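Local coordinates for protein chaperone SycD (Yersinia enterocolitica, PDB 2VGX) that serves as a type III secretion chaperone for translocator proteins and probably also modulates expression of the yop operon, at residues Cys64-Met68 with Gly69-Leu73. Numbering follows the deposited sequence.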
# COMPACT_ATOMS: atom_id res chain seq x y z
N CYS B 64 -12.12 10.86 5.18
CA CYS B 64 -11.19 11.89 4.73
C CYS B 64 -11.84 12.80 3.72
O CYS B 64 -11.68 14.02 3.78
CB CYS B 64 -9.93 11.27 4.08
SG CYS B 64 -8.94 10.43 5.24
N ARG B 65 -12.60 12.22 2.79
CA ARG B 65 -13.26 13.04 1.78
C ARG B 65 -14.30 13.94 2.43
O ARG B 65 -14.40 15.13 2.09
CB ARG B 65 -13.91 12.16 0.70
CG ARG B 65 -12.89 11.49 -0.22
CD ARG B 65 -13.47 10.31 -1.01
NE ARG B 65 -12.48 9.98 -2.03
CZ ARG B 65 -12.66 9.14 -3.04
NH1 ARG B 65 -13.84 8.53 -3.18
NH2 ARG B 65 -11.66 8.93 -3.92
N GLN B 66 -15.08 13.38 3.37
CA GLN B 66 -16.10 14.16 4.09
C GLN B 66 -15.43 15.32 4.83
O GLN B 66 -15.90 16.48 4.75
CB GLN B 66 -16.87 13.30 5.09
CG GLN B 66 -17.91 14.08 5.91
CD GLN B 66 -18.78 13.17 6.74
OE1 GLN B 66 -18.66 11.95 6.67
NE2 GLN B 66 -19.68 13.76 7.52
N ALA B 67 -14.34 15.03 5.54
CA ALA B 67 -13.63 16.05 6.32
C ALA B 67 -13.06 17.19 5.45
O ALA B 67 -12.89 18.32 5.94
CB ALA B 67 -12.57 15.43 7.18
N MET B 68 -12.82 16.90 4.17
CA MET B 68 -12.33 17.88 3.20
C MET B 68 -13.44 18.53 2.36
O MET B 68 -13.15 19.22 1.37
CB MET B 68 -11.29 17.22 2.27
CG MET B 68 -10.00 16.84 2.97
SD MET B 68 -8.71 16.19 1.83
CE MET B 68 -9.45 14.63 1.24
N GLY B 69 -14.70 18.30 2.72
CA GLY B 69 -15.83 18.88 2.02
C GLY B 69 -16.09 18.29 0.66
O GLY B 69 -16.78 18.88 -0.16
N GLN B 70 -15.53 17.11 0.40
CA GLN B 70 -15.76 16.44 -0.86
C GLN B 70 -16.93 15.48 -0.70
O GLN B 70 -16.72 14.26 -0.55
CB GLN B 70 -14.48 15.71 -1.31
CG GLN B 70 -13.33 16.70 -1.62
CD GLN B 70 -11.97 16.03 -1.76
OE1 GLN B 70 -10.95 16.71 -1.92
NE2 GLN B 70 -11.93 14.72 -1.70
N TYR B 71 -18.14 16.02 -0.78
CA TYR B 71 -19.33 15.29 -0.36
C TYR B 71 -19.79 14.19 -1.31
O TYR B 71 -20.16 13.12 -0.84
CB TYR B 71 -20.48 16.23 0.05
CG TYR B 71 -20.07 17.13 1.20
CD1 TYR B 71 -19.67 16.59 2.43
CD2 TYR B 71 -20.08 18.52 1.07
CE1 TYR B 71 -19.30 17.40 3.49
CE2 TYR B 71 -19.68 19.36 2.14
CZ TYR B 71 -19.30 18.79 3.33
OH TYR B 71 -18.91 19.58 4.38
N ASP B 72 -19.72 14.43 -2.61
CA ASP B 72 -20.08 13.45 -3.60
C ASP B 72 -19.09 12.28 -3.58
O ASP B 72 -19.51 11.11 -3.67
CB ASP B 72 -20.07 14.06 -5.00
CG ASP B 72 -21.40 14.71 -5.38
OD1 ASP B 72 -22.40 13.98 -5.57
OD2 ASP B 72 -21.43 15.94 -5.51
N LEU B 73 -17.80 12.61 -3.53
CA LEU B 73 -16.75 11.58 -3.50
C LEU B 73 -16.86 10.74 -2.20
O LEU B 73 -16.65 9.51 -2.23
CB LEU B 73 -15.35 12.19 -3.65
CG LEU B 73 -14.87 12.59 -5.06
CD1 LEU B 73 -13.50 13.33 -4.98
CD2 LEU B 73 -14.78 11.38 -6.01
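Helix 55-67 ends where two backbone bonds fold the chain back on itself: Gln70 N donates to Arg65 O at 2.8 Å, and Gly69 N donates to Gln66 O at 3.0 Å. Gly69 makes the reversal with a positive phi of 73°, which glycine adopts easily. Gln70 then takes the N-cap position of helix 71-84.

Arg65 spans the turn. Its chain is extended from CG to NE, which carries the guanidinium across to Leu73 in the first turn of helix 71-84. NH1 donates to the backbone carbonyl of Leu73, with 3.1 Å between NH1 and Leu73 O. The donor sits well above the carbonyl plane, and the bond is bent, with an N-H...O angle of 146°. On the way, Arg65 CD packs against Leu73 CB at 3.7 Å, and Leu73 CD2 lies over the rim of one guanidinium face. NE is hydrogen-bonded to His41 NE2 outside the turn, so two hydrogen bonds hold the guanidinium.

Gln70 crosses the Arg65 chain at about a right angle. Its amide NE2 lies 3.7 Å from Arg65 CG. Met68 runs beside Gln70 and points the same way; a bend at chi3 (-65°) brings its methyl CE to 3.8 Å from Gln70 NE2.

Away from the Arg65 and Gln70 side chains, Tyr71 CE1 lies 3.7 Å from Gln66 O, which meets the ring obliquely. The Gln66 amide is hydrogen-bonded to Tyr78 OH through OE1 and to Glu97 OE1 through NE2, which ties the turn to helix 90-100.

The two bonds and the positive-phi glycine form a Schellman motif, with Gly69 as the C-prime residue. Here it closes one helix and leads tightly into the next, a helical hairpin consistent with the tetratricopeptide-repeat architecture of this chaperone.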